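Local coordinates for protein ribonucleoside triphosphate reductase (Lactobacillus leichmannii, PDB 1L1L) that reduces ribonucleoside triphosphates to 2'-deoxyribonucleotides as a monomeric, allosterically regulated class II enzyme that depends on the B12 cofactor, at residues D155-G160 against N306-A311; E225-A230 against P274-S279. One frame throughout, in Å; residues are numbered along the deposited sequence.

Interaction 1 (D155-G160 against N306-A311)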
loop_
_atom_site.group_PDB
_atom_site.type_symbol
_atom_site.label_atom_id
_atom_site.label_comp_id
_atom_site.label_asym_id
_atom_site.label_seq_id
_atom_site.Cartn_x
_atom_site.Cartn_y
_atom_site.Cartn_z
ATOM N N ASP A 155 -3.084 12.900 -7.906
ATOM C CA ASP A 155 -1.930 12.508 -8.724
ATOM C C ASP A 155 -1.330 11.159 -8.296
ATOM O O ASP A 155 -1.226 10.233 -9.104
ATOM C CB ASP A 155 -0.878 13.626 -8.677
ATOM C CG ASP A 155 0.286 13.380 -9.632
ATOM O OD1 ASP A 155 0.025 12.951 -10.768
ATOM O OD2 ASP A 155 1.444 13.629 -9.238
ATOM N N GLU A 156 -0.973 11.033 -7.025
ATOM C CA GLU A 156 -0.387 9.791 -6.530
ATOM C C GLU A 156 -1.360 8.628 -6.692
ATOM O O GLU A 156 -0.951 7.494 -6.971
ATOM C CB GLU A 156 0.035 9.949 -5.072
ATOM C CG GLU A 156 1.103 11.007 -4.846
ATOM C CD GLU A 156 2.303 10.870 -5.792
ATOM O OE1 GLU A 156 2.657 9.725 -6.157
ATOM O OE2 GLU A 156 2.891 11.916 -6.151
ATOM N N LEU A 157 -2.656 8.893 -6.516
ATOM C CA LEU A 157 -3.642 7.836 -6.703
ATOM C C LEU A 157 -3.669 7.383 -8.173
ATOM O O LEU A 157 -3.769 6.195 -8.457
ATOM C CB LEU A 157 -5.056 8.309 -6.295
ATOM C CG LEU A 157 -5.424 8.369 -4.801
ATOM C CD1 LEU A 157 -6.805 9.087 -4.619
ATOM C CD2 LEU A 157 -5.464 6.967 -4.231
ATOM N N MET A 158 -3.600 8.319 -9.114
ATOM C CA MET A 158 -3.643 7.917 -10.513
ATOM C C MET A 158 -2.356 7.186 -10.910
ATOM O O MET A 158 -2.354 6.438 -11.874
ATOM C CB MET A 158 -3.875 9.113 -11.429
ATOM C CG MET A 158 -5.346 9.496 -11.524
ATOM S SD MET A 158 -5.588 10.670 -12.823
ATOM C CE MET A 158 -4.751 12.083 -12.125
ATOM N N LYS A 159 -1.285 7.416 -10.156
ATOM C CA LYS A 159 -0.001 6.757 -10.406
ATOM C C LYS A 159 0.004 5.378 -9.732
ATOM O O LYS A 159 1.050 4.733 -9.608
ATOM C CB LYS A 159 1.157 7.608 -9.875
ATOM C CG LYS A 159 1.415 8.898 -10.671
ATOM C CD LYS A 159 2.394 9.804 -9.941
ATOM C CE LYS A 159 2.709 11.048 -10.743
ATOM N NZ LYS A 159 3.593 11.995 -9.996
ATOM N N GLY A 160 -1.175 4.949 -9.283
ATOM C CA GLY A 160 -1.328 3.642 -8.669
ATOM C C GLY A 160 -0.949 3.464 -7.217
ATOM O O GLY A 160 -0.839 2.333 -6.752
ATOM N N ASN A 306 -12.657 11.046 -1.134
ATOM C CA ASN A 306 -13.282 9.778 -1.458
ATOM C C ASN A 306 -13.794 9.755 -2.889
ATOM O O ASN A 306 -13.670 8.741 -3.575
ATOM C CB ASN A 306 -14.459 9.485 -0.520
ATOM C CG ASN A 306 -14.028 9.221 0.921
ATOM O OD1 ASN A 306 -14.874 8.928 1.777
ATOM N ND2 ASN A 306 -12.714 9.326 1.202
ATOM N N LEU A 307 -14.403 10.862 -3.323
ATOM C CA LEU A 307 -14.951 10.967 -4.675
ATOM C C LEU A 307 -13.817 10.837 -5.694
ATOM O O LEU A 307 -13.986 10.238 -6.756
ATOM C CB LEU A 307 -15.657 12.312 -4.862
ATOM C CG LEU A 307 -17.001 12.464 -4.130
ATOM C CD1 LEU A 307 -17.505 13.911 -4.214
ATOM C CD2 LEU A 307 -18.008 11.504 -4.741
ATOM N N ILE A 308 -12.678 11.414 -5.349
ATOM C CA ILE A 308 -11.494 11.355 -6.204
ATOM C C ILE A 308 -11.024 9.897 -6.292
ATOM O O ILE A 308 -10.850 9.347 -7.393
ATOM C CB ILE A 308 -10.374 12.256 -5.628
ATOM C CG1 ILE A 308 -10.806 13.725 -5.706
ATOM C CG2 ILE A 308 -9.053 12.034 -6.397
ATOM C CD1 ILE A 308 -9.821 14.718 -5.100
ATOM N N GLY A 309 -10.849 9.268 -5.133
ATOM C CA GLY A 309 -10.407 7.886 -5.103
ATOM C C GLY A 309 -11.353 7.016 -5.893
ATOM O O GLY A 309 -10.936 6.117 -6.615
ATOM N N LYS A 310 -12.645 7.292 -5.769
ATOM C CA LYS A 310 -13.640 6.527 -6.498
ATOM C C LYS A 310 -13.453 6.664 -8.019
ATOM O O LYS A 310 -13.622 5.701 -8.767
ATOM C CB LYS A 310 -15.049 7.010 -6.133
ATOM C CG LYS A 310 -16.145 6.318 -6.919
ATOM C CD LYS A 310 -17.476 7.030 -6.756
ATOM C CE LYS A 310 -18.583 6.234 -7.427
ATOM N NZ LYS A 310 -19.861 6.988 -7.387
ATOM N N ALA A 311 -13.111 7.861 -8.471
ATOM C CA ALA A 311 -12.946 8.094 -9.908
ATOM C C ALA A 311 -11.732 7.338 -10.477
ATOM O O ALA A 311 -11.716 6.957 -11.652
ATOM C CB ALA A 311 -12.809 9.588 -10.177
#
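Leu157 and Gly309 are the nearest residues of segments 155-160 and 306-311, CA to CA 7.0 Å. Leu157, in the last turn of helix 148-158, points its side chain at helix 298-313, and one methyl does the touching: Leu157 CD1 rests 3.8 Å from Gly309 CA. Because Gly309 has no side chain, that methyl can lie directly on the backbone. Leu157 CD1 also meets the branch methyl CG2 of Ile308 at 4.1 Å; anti to the backbone N, CG2 is the branch turned to the leucine, while CG1 lies beside that N. The contact is small and wholly apolar, with no hydrogen bond across it.

Just past the end of helix 148-158, Lys159 folds NZ back to Asp155 OD2, 2.8 Å away, on the syn side of the carboxylate but 32° out of its plane. Asp456 and Asp114 also pair with this ammonium, and Arg224 takes the other oxygen of Asp155; the two cations probably offset in part a carboxylate cluster in which Glu156 OE2 lies near Asp114 OD2. Gly160, whose positive phi of 81° glycine tolerates easily, is the C-prime residue of a Schellman motif ending the helix.

Around this buried junction, Ile308 also touches Asn231 of helix 224-236 and Met280 of helix 275-289, while Leu307 and Lys310 pack on helix 340-347.

Interaction 2 (E225-A230 against P274-S279)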
loop_
_atom_site.group_PDB
_atom_site.type_symbol
_atom_site.label_atom_id
_atom_site.label_comp_id
_atom_site.label_asym_id
_atom_site.label_seq_id
_atom_site.Cartn_x
_atom_site.Cartn_y
_atom_site.Cartn_z
ATOM N N GLU A 225 -2.121 14.651 -15.841
ATOM C CA GLU A 225 -2.041 16.026 -15.369
ATOM C C GLU A 225 -3.288 16.805 -15.775
ATOM O O GLU A 225 -3.764 17.673 -15.035
ATOM C CB GLU A 225 -0.790 16.710 -15.930
ATOM C CG GLU A 225 0.502 15.967 -15.622
ATOM C CD GLU A 225 0.549 14.598 -16.286
ATOM O OE1 GLU A 225 0.377 14.530 -17.519
ATOM O OE2 GLU A 225 0.753 13.588 -15.578
ATOM N N GLY A 226 -3.817 16.500 -16.955
ATOM C CA GLY A 226 -5.009 17.189 -17.419
ATOM C C GLY A 226 -6.147 16.991 -16.432
ATOM O O GLY A 226 -6.886 17.927 -16.132
ATOM N N TRP A 227 -6.270 15.764 -15.929
ATOM C CA TRP A 227 -7.304 15.386 -14.965
ATOM C C TRP A 227 -7.132 16.130 -13.650
ATOM O O TRP A 227 -8.105 16.653 -13.089
ATOM C CB TRP A 227 -7.252 13.874 -14.694
ATOM C CG TRP A 227 -7.885 13.016 -15.757
ATOM C CD1 TRP A 227 -7.781 13.169 -17.108
ATOM C CD2 TRP A 227 -8.695 11.852 -15.547
ATOM N NE1 TRP A 227 -8.475 12.180 -17.752
ATOM C CE2 TRP A 227 -9.044 11.354 -16.819
ATOM C CE3 TRP A 227 -9.158 11.182 -14.403
ATOM C CZ2 TRP A 227 -9.835 10.213 -16.983
ATOM C CZ3 TRP A 227 -9.946 10.049 -14.564
ATOM C CH2 TRP A 227 -10.276 9.575 -15.846
ATOM N N VAL A 228 -5.896 16.167 -13.157
ATOM C CA VAL A 228 -5.571 16.846 -11.908
ATOM C C VAL A 228 -5.844 18.354 -11.993
ATOM O O VAL A 228 -6.529 18.913 -11.134
ATOM C CB VAL A 228 -4.084 16.630 -11.513
ATOM C CG1 VAL A 228 -3.747 17.453 -10.265
ATOM C CG2 VAL A 228 -3.826 15.137 -11.244
ATOM N N LEU A 229 -5.308 19.000 -13.027
ATOM C CA LEU A 229 -5.494 20.438 -13.221
ATOM C C LEU A 229 -6.971 20.836 -13.346
ATOM O O LEU A 229 -7.366 21.916 -12.892
ATOM C CB LEU A 229 -4.714 20.908 -14.462
ATOM C CG LEU A 229 -3.189 20.767 -14.375
ATOM C CD1 LEU A 229 -2.542 21.213 -15.674
ATOM C CD2 LEU A 229 -2.663 21.579 -13.207
ATOM N N ALA A 230 -7.780 19.964 -13.945
ATOM C CA ALA A 230 -9.208 20.235 -14.126
ATOM C C ALA A 230 -9.969 20.205 -12.796
ATOM O O ALA A 230 -10.943 20.948 -12.596
ATOM C CB ALA A 230 -9.801 19.235 -15.077
ATOM N N PRO A 274 -13.669 9.126 -19.889
ATOM C CA PRO A 274 -13.864 10.313 -19.054
ATOM C C PRO A 274 -15.071 10.228 -18.121
ATOM O O PRO A 274 -15.230 11.067 -17.241
ATOM C CB PRO A 274 -14.031 11.414 -20.086
ATOM C CG PRO A 274 -14.856 10.707 -21.139
ATOM C CD PRO A 274 -14.184 9.350 -21.253
ATOM N N MET A 275 -15.907 9.212 -18.314
ATOM C CA MET A 275 -17.115 9.060 -17.512
ATOM C C MET A 275 -16.876 9.187 -16.009
ATOM O O MET A 275 -17.525 9.997 -15.346
ATOM C CB MET A 275 -17.804 7.732 -17.839
ATOM C CG MET A 275 -18.367 7.651 -19.260
ATOM S SD MET A 275 -17.087 7.428 -20.550
ATOM C CE MET A 275 -16.705 5.721 -20.301
ATOM N N PRO A 276 -15.947 8.396 -15.443
ATOM C CA PRO A 276 -15.716 8.525 -13.998
ATOM C C PRO A 276 -15.265 9.926 -13.596
ATOM O O PRO A 276 -15.569 10.389 -12.488
ATOM C CB PRO A 276 -14.657 7.456 -13.711
ATOM C CG PRO A 276 -13.948 7.304 -15.036
ATOM C CD PRO A 276 -15.096 7.345 -16.017
ATOM N N LEU A 277 -14.544 10.602 -14.491
ATOM C CA LEU A 277 -14.075 11.957 -14.209
ATOM C C LEU A 277 -15.244 12.943 -14.180
ATOM O O LEU A 277 -15.261 13.879 -13.384
ATOM C CB LEU A 277 -13.064 12.414 -15.268
ATOM C CG LEU A 277 -12.563 13.852 -15.115
ATOM C CD1 LEU A 277 -11.847 14.005 -13.782
ATOM C CD2 LEU A 277 -11.636 14.215 -16.278
ATOM N N ILE A 278 -16.215 12.730 -15.062
ATOM C CA ILE A 278 -17.384 13.608 -15.140
ATOM C C ILE A 278 -18.137 13.586 -13.807
ATOM O O ILE A 278 -18.335 14.626 -13.184
ATOM C CB ILE A 278 -18.312 13.171 -16.298
ATOM C CG1 ILE A 278 -17.613 13.457 -17.635
ATOM C CG2 ILE A 278 -19.657 13.903 -16.224
ATOM C CD1 ILE A 278 -18.194 12.736 -18.810
ATOM N N SER A 279 -18.529 12.395 -13.377
ATOM C CA SER A 279 -19.244 12.213 -12.112
ATOM C C SER A 279 -18.473 12.841 -10.952
ATOM O O SER A 279 -19.041 13.565 -10.119
ATOM C CB SER A 279 -19.436 10.726 -11.835
ATOM O OG SER A 279 -20.018 10.075 -12.950
#
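Leu277 lays a methyl on the indole of Trp227, and this is the tightly packed part of the contact. Leu277 CD2 sits 3.8 Å from the centroid of the five-membered ring of Trp227 and only 7° off the ring normal, a CH-pi contact made squarely over one face. The rest of the leucine follows the ring system: Leu277 CD1 lies 3.9 Å from Trp227 CE3, and Leu277 CB is 4.0 Å from Trp227 CH2, by the benzo portion. With CG anti to the backbone N (chi1 177°), Leu277 extends from helix 275-289 and spreads its branches along the indole. Trp227 leaves its own helix at a slant, and its long ring system bridges a backbone separation of 7.6 Å between Trp227 CA and Leu277 CA.

The looser side is at Pro276, where CG comes only within 4.4 Å of Trp227 CH2 and approaches obliquely. Both of these residues are partly exposed, whereas Leu277 is buried. Proline suits this place in the first turn of a helix, where its missing N-H costs no helical bond. Trp227 also packs on Phe154 and Met158 of helix 148-158, and on Ile257.

With no hydrogen bond between the segments, dispersion and the burial of apolar surface probably supply most of the attraction. The broad indole face and the branched leucine suit that task, joining two helices of the B12-dependent reductase insertion region.

Interactions 1 and 2 are neighbouring joints of one helical assembly, their centres about 10 Å apart and on the same side of the chain's centre. Helices 275-289 and 298-313 follow each other in sequence: interaction 2 uses helix 275-289 and interaction 1 uses the next helix, 298-313. Met158 connects the pairs directly: Met158 SD is 3.9 Å from Trp227 CE3, and its CE packs on Val228. A second junction lies between Ala311 O and Pro276 CB, 3.6 Å apart. The centre of interaction 1 is the deeper, about 13 Å from the chain centre against about 23 Å for that of interaction 2, so the packing runs from a buried contact outward to a partly buried one.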